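1,4-dihydroxy-2-naphthoyl-CoA hydrolase (PDB 1VH5) hydrolyses 1,4-dihydroxy-2-naphthoyl-CoA to 1,4-dihydroxy-2-naphthoate and CoA in menaquinone biosynthesis, and also cleaves a wide range of other acyl-CoA thioesters. Local coordinates at residues E86-H91 with S130-T135. Sequence-based numbering, arbitrary orientation. Where two conformers were deposited one is given.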
loop_
_atom_site.group_PDB
_atom_site.type_symbol
_atom_site.label_atom_id
_atom_site.label_comp_id
_atom_site.label_asym_id
_atom_site.label_seq_id
_atom_site.Cartn_x
_atom_site.Cartn_y
_atom_site.Cartn_z
ATOM N N GLU A 86 -8.585 7.601 -3.567
ATOM C CA GLU A 86 -8.244 7.574 -2.154
ATOM C C GLU A 86 -8.344 6.102 -1.761
ATOM O O GLU A 86 -9.253 5.385 -2.165
ATOM C CB GLU A 86 -9.223 8.431 -1.350
ATOM C CG GLU A 86 -8.714 8.892 0.039
ATOM C CD GLU A 86 -8.992 7.951 1.215
ATOM O OE1 GLU A 86 -9.666 6.910 1.034
ATOM O OE2 GLU A 86 -8.506 8.256 2.339
ATOM N N ILE A 87 -7.423 5.665 -0.913
ATOM C CA ILE A 87 -7.508 4.357 -0.291
ATOM C C ILE A 87 -7.194 4.509 1.188
ATOM O O ILE A 87 -6.352 5.349 1.567
ATOM C CB ILE A 87 -6.560 3.386 -0.996
ATOM C CG1 ILE A 87 -6.774 1.955 -0.502
ATOM C CG2 ILE A 87 -5.060 3.829 -0.842
ATOM C CD1 ILE A 87 -6.548 0.854 -1.482
ATOM N N ASN A 88 -7.873 3.731 2.019
ATOM C CA ASN A 88 -7.648 3.774 3.452
ATOM C C ASN A 88 -7.755 2.376 4.006
ATOM O O ASN A 88 -8.410 1.508 3.401
ATOM C CB ASN A 88 -8.601 4.755 4.125
ATOM C CG ASN A 88 -10.030 4.391 3.884
ATOM O OD1 ASN A 88 -10.537 3.436 4.474
ATOM N ND2 ASN A 88 -10.686 5.116 2.987
ATOM N N ALA A 89 -7.084 2.117 5.120
ATOM C CA ALA A 89 -7.052 0.773 5.699
ATOM C C ALA A 89 -6.791 0.828 7.163
ATOM O O ALA A 89 -5.990 1.666 7.631
ATOM C CB ALA A 89 -5.996 -0.116 5.000
ATOM N N ASN A 90 -7.444 -0.084 7.875
ATOM C CA ASN A 90 -7.070 -0.389 9.231
ATOM C C ASN A 90 -6.387 -1.738 9.347
ATOM O O ASN A 90 -6.899 -2.747 8.832
ATOM C CB ASN A 90 -8.305 -0.383 10.097
ATOM C CG ASN A 90 -7.983 -0.245 11.492
ATOM O OD1 ASN A 90 -7.535 -1.209 12.114
ATOM N ND2 ASN A 90 -8.136 1.010 12.029
ATOM N N HIS A 91 -5.252 -1.777 10.049
ATOM C CA HIS A 91 -4.501 -3.029 10.223
ATOM C C HIS A 91 -4.878 -3.611 11.578
ATOM O O HIS A 91 -4.521 -3.066 12.623
ATOM C CB HIS A 91 -2.993 -2.696 10.218
ATOM C CG HIS A 91 -2.515 -2.041 8.956
ATOM N ND1 HIS A 91 -2.737 -2.578 7.704
ATOM C CD2 HIS A 91 -1.798 -0.909 8.765
ATOM C CE1 HIS A 91 -2.200 -1.790 6.788
ATOM N NE2 HIS A 91 -1.610 -0.780 7.411
ATOM N N SER A 130 -8.851 -4.106 6.995
ATOM C CA SER A 130 -10.103 -3.710 6.370
ATOM C C SER A 130 -9.854 -2.389 5.651
ATOM O O SER A 130 -9.380 -1.428 6.257
ATOM C CB SER A 130 -11.168 -3.519 7.447
ATOM O OG SER A 130 -12.365 -3.016 6.857
ATOM N N SER A 131 -10.183 -2.333 4.372
ATOM C CA SER A 131 -9.823 -1.218 3.520
ATOM C C SER A 131 -11.012 -0.746 2.695
ATOM O O SER A 131 -11.978 -1.494 2.479
ATOM C CB SER A 131 -8.668 -1.562 2.626
ATOM O OG SER A 131 -9.110 -2.381 1.584
ATOM N N ARG A 132 -10.947 0.513 2.281
ATOM C CA ARG A 132 -11.886 1.076 1.312
ATOM C C ARG A 132 -11.125 1.826 0.216
ATOM O O ARG A 132 -10.155 2.503 0.525
ATOM C CB ARG A 132 -12.830 2.076 2.003
ATOM C CG ARG A 132 -13.902 1.480 2.926
ATOM C CD ARG A 132 -15.048 2.458 3.289
ATOM N NE ARG A 132 -14.567 3.818 3.613
ATOM C CZ ARG A 132 -14.136 4.176 4.816
ATOM N NH1 ARG A 132 -13.689 5.381 5.014
ATOM N NH2 ARG A 132 -14.140 3.351 5.849
ATOM N N LEU A 133 -11.570 1.710 -1.053
ATOM C CA LEU A 133 -11.000 2.381 -2.202
ATOM C C LEU A 133 -12.087 3.175 -2.877
ATOM O O LEU A 133 -13.163 2.635 -3.155
ATOM C CB LEU A 133 -10.439 1.313 -3.173
ATOM C CG LEU A 133 -9.942 1.847 -4.522
ATOM C CD1 LEU A 133 -8.693 2.734 -4.433
ATOM C CD2 LEU A 133 -9.765 0.690 -5.574
ATOM N N THR A 134 -11.818 4.454 -3.132
ATOM C CA THR A 134 -12.677 5.305 -3.935
ATOM C C THR A 134 -12.067 5.512 -5.296
ATOM O O THR A 134 -10.896 5.900 -5.362
ATOM C CB THR A 134 -12.888 6.652 -3.211
ATOM O OG1 THR A 134 -13.485 6.415 -1.930
ATOM C CG2 THR A 134 -13.841 7.579 -3.994
ATOM N N THR A 135 -12.856 5.293 -6.362
ATOM C CA THR A 135 -12.385 5.534 -7.737
ATOM C C THR A 135 -13.266 6.535 -8.429
ATOM O O THR A 135 -14.425 6.735 -8.057
ATOM C CB THR A 135 -12.449 4.252 -8.564
ATOM O OG1 THR A 135 -13.832 3.856 -8.690
ATOM C CG2 THR A 135 -11.692 3.105 -7.897
HETATM O O HOH W 1 -11.791 5.419 -0.036
#
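E86 OE1 is gripped from two directions: N88 ND2 donates to its syn lone pair at 2.8 Å, and a water that also bonds T134 OG1 (2.7 Å) donates to it, tying the carboxylate across to strand 130-135. Across the ladder, E86 of strand 86-91 pairs with T134, N88 with R132 and N90 with S130, each a hydrogen-bonded antiparallel pair. Five of the six backbone bonds are sound; E86 N to T134 O is weak at 3.4 Å. The R132 chain bends at chi3 and carries its guanidinium over the N88 amide, which is swung toward it by chi1 of 59°. N88 OD1 lies 3.6 Å from the guanidinium plane, over its centre; the amide and guanidinium planes are 51° apart. On the other face, I87 CB meets L133 CD1 at 4.1 Å and A89 CB meets S131 CB at 3.9 Å; I87 and A89 rest on V61 of helix 57-74, the central helix of the hotdog fold, and I87 also touches E65, the inferred nucleophile or proton acceptor. Strand 86-91 continues the sheet into the second subunit: N90 ND2 bonds E86 OE1 of that subunit, and NE2 of substrate-binding H91 bonds its E65 OE1. The ladder thus has a largely apolar face packed on the helix bearing E65, and a polar one whose E86 carboxylates probably link amides across the interface.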